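Local coordinates for protein ribonucleoside triphosphate reductase (Lactobacillus leichmannii, PDB 1L1L) that reduces ribonucleoside triphosphates to 2'-deoxyribonucleoside triphosphates with a B12 cofactor, as an allosterically regulated monomer, at residues Ala447-Phe452 with Gln530-Thr535. Sequence-based numbering, arbitrary orientation.
Sequences AKRVTF and QDYSKT
Between 447-452, on helix 436-450, and 530-535, on helix 512-536, the closest CA atoms are those of Lys448 and Tyr532, 8.3 Å apart, so side chains alone bridge the gap. The two slide past each other in opposite directions: with CG anti to the backbone N in both (chi1 -162° and -160°), each reaches toward the other helix. Lys448 CB and CG pack against Tyr532 CD2, CB at 3.9 Å. Beyond the ring, Lys448 NZ makes a weak hydrogen bond of 3.3 Å to Ser533 OG, but its main tie is the salt bridge to Asp529 OD1, one turn before Ser533; the backbone O of Asp529 also bonds Ser533 OG. At the other end, Arg449 crosses the tyrosine and donates from NH1 to Tyr532 OH (3.1 Å); the oxygen lies at the edge of the guanidinium, in its plane. Glu81 shares NH1, Asn59 binds Arg449 NE, and Asp63 holds the tyrosine hydroxyl, so the Arg449-Tyr532 end is tied to helices 48-60 and 72-90 and to Asp63, just after the first. The arrangement is buried interhelical packing in which long polar side chains reach across between helices, joining the C-terminal part of helix 436-450 to that of helix 512-536.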
loop_
_atom_site.group_PDB
_atom_site.type_symbol
_atom_site.label_atom_id
_atom_site.label_comp_id
_atom_site.label_asym_id
_atom_site.label_seq_id
_atom_site.Cartn_x
_atom_site.Cartn_y
_atom_site.Cartn_z
ATOM N N ALA A 447 -12.292 -10.821 2.659
ATOM C CA ALA A 447 -11.156 -10.905 1.739
ATOM C C ALA A 447 -11.417 -11.922 0.634
ATOM O O ALA A 447 -11.242 -11.628 -0.551
ATOM C CB ALA A 447 -9.897 -11.279 2.512
ATOM N N LYS A 448 -11.842 -13.119 1.027
ATOM C CA LYS A 448 -12.115 -14.173 0.064
ATOM C C LYS A 448 -13.024 -13.679 -1.053
ATOM O O LYS A 448 -12.831 -14.018 -2.220
ATOM C CB LYS A 448 -12.774 -15.370 0.751
ATOM C CG LYS A 448 -12.697 -16.644 -0.067
ATOM C CD LYS A 448 -11.300 -17.252 0.037
ATOM C CE LYS A 448 -11.143 -18.449 -0.876
ATOM N NZ LYS A 448 -9.924 -19.221 -0.530
ATOM N N ARG A 449 -14.027 -12.884 -0.698
ATOM C CA ARG A 449 -14.947 -12.372 -1.699
ATOM C C ARG A 449 -14.269 -11.434 -2.693
ATOM O O ARG A 449 -14.511 -11.510 -3.902
ATOM C CB ARG A 449 -16.138 -11.685 -1.030
ATOM C CG ARG A 449 -17.242 -12.680 -0.577
ATOM C CD ARG A 449 -18.559 -11.956 -0.236
ATOM N NE ARG A 449 -18.446 -11.117 0.960
ATOM C CZ ARG A 449 -18.398 -11.573 2.205
ATOM N NH1 ARG A 449 -18.456 -12.880 2.449
ATOM N NH2 ARG A 449 -18.289 -10.721 3.214
ATOM N N VAL A 450 -13.410 -10.552 -2.192
ATOM C CA VAL A 450 -12.715 -9.632 -3.080
ATOM C C VAL A 450 -12.065 -10.409 -4.235
ATOM O O VAL A 450 -12.006 -9.922 -5.365
ATOM C CB VAL A 450 -11.635 -8.827 -2.302
ATOM C CG1 VAL A 450 -10.770 -8.026 -3.260
ATOM C CG2 VAL A 450 -12.308 -7.891 -1.317
ATOM N N THR A 451 -11.600 -11.625 -3.964
ATOM C CA THR A 451 -10.959 -12.431 -5.005
ATOM C C THR A 451 -11.882 -12.821 -6.165
ATOM O O THR A 451 -11.428 -13.407 -7.152
ATOM C CB THR A 451 -10.332 -13.721 -4.433
ATOM O OG1 THR A 451 -11.362 -14.654 -4.080
ATOM C CG2 THR A 451 -9.497 -13.406 -3.214
ATOM N N PHE A 452 -13.175 -12.514 -6.054
ATOM C CA PHE A 452 -14.101 -12.823 -7.142
ATOM C C PHE A 452 -14.485 -11.560 -7.911
ATOM O O PHE A 452 -15.350 -11.596 -8.792
ATOM C CB PHE A 452 -15.367 -13.523 -6.616
ATOM C CG PHE A 452 -15.135 -14.938 -6.167
ATOM C CD1 PHE A 452 -14.668 -15.211 -4.890
ATOM C CD2 PHE A 452 -15.372 -16.005 -7.033
ATOM C CE1 PHE A 452 -14.439 -16.518 -4.475
ATOM C CE2 PHE A 452 -15.144 -17.319 -6.625
ATOM C CZ PHE A 452 -14.679 -17.578 -5.347
ATOM N N GLN A 530 -11.214 -22.518 5.059
ATOM C CA GLN A 530 -11.471 -23.884 4.601
ATOM C C GLN A 530 -12.964 -24.113 4.356
ATOM O O GLN A 530 -13.360 -24.598 3.295
ATOM C CB GLN A 530 -10.955 -24.904 5.620
ATOM C CG GLN A 530 -9.449 -24.868 5.840
ATOM C CD GLN A 530 -8.987 -25.875 6.878
ATOM O OE1 GLN A 530 -9.581 -25.997 7.951
ATOM N NE2 GLN A 530 -7.916 -26.595 6.570
ATOM N N ASP A 531 -13.791 -23.746 5.331
ATOM C CA ASP A 531 -15.231 -23.935 5.196
ATOM C C ASP A 531 -15.821 -23.110 4.054
ATOM O O ASP A 531 -16.605 -23.625 3.258
ATOM C CB ASP A 531 -15.944 -23.592 6.510
ATOM C CG ASP A 531 -15.397 -24.373 7.701
ATOM O OD1 ASP A 531 -14.701 -25.391 7.491
ATOM O OD2 ASP A 531 -15.676 -23.974 8.857
ATOM N N TYR A 532 -15.440 -21.835 3.964
ATOM C CA TYR A 532 -15.962 -20.956 2.917
ATOM C C TYR A 532 -15.512 -21.393 1.530
ATOM O O TYR A 532 -16.206 -21.164 0.542
ATOM C CB TYR A 532 -15.529 -19.506 3.176
ATOM C CG TYR A 532 -16.360 -18.442 2.471
ATOM C CD1 TYR A 532 -17.683 -18.683 2.094
ATOM C CD2 TYR A 532 -15.839 -17.168 2.240
ATOM C CE1 TYR A 532 -18.462 -17.680 1.506
ATOM C CE2 TYR A 532 -16.609 -16.162 1.659
ATOM C CZ TYR A 532 -17.917 -16.421 1.293
ATOM O OH TYR A 532 -18.669 -15.422 0.719
ATOM N N SER A 533 -14.340 -22.012 1.459
ATOM C CA SER A 533 -13.815 -22.486 0.185
ATOM C C SER A 533 -14.690 -23.647 -0.282
ATOM O O SER A 533 -14.991 -23.778 -1.463
ATOM C CB SER A 533 -12.362 -22.942 0.347
ATOM O OG SER A 533 -11.541 -21.852 0.730
ATOM N N LYS A 534 -15.101 -24.482 0.664
ATOM C CA LYS A 534 -15.961 -25.616 0.359
ATOM C C LYS A 534 -17.291 -25.098 -0.197
ATOM O O LYS A 534 -17.687 -25.439 -1.312
ATOM C CB LYS A 534 -16.204 -26.439 1.628
ATOM C CG LYS A 534 -17.264 -27.532 1.480
ATOM C CD LYS A 534 -16.947 -28.434 0.298
ATOM C CE LYS A 534 -18.000 -29.515 0.092
ATOM N NZ LYS A 534 -17.686 -30.309 -1.129
ATOM N N THR A 535 -17.962 -24.259 0.585
ATOM C CA THR A 535 -19.244 -23.684 0.199
ATOM C C THR A 535 -19.231 -23.062 -1.196
ATOM O O THR A 535 -20.150 -23.272 -1.988
ATOM C CB THR A 535 -19.678 -22.595 1.197
ATOM O OG1 THR A 535 -19.918 -23.180 2.481
ATOM C CG2 THR A 535 -20.922 -21.917 0.712
#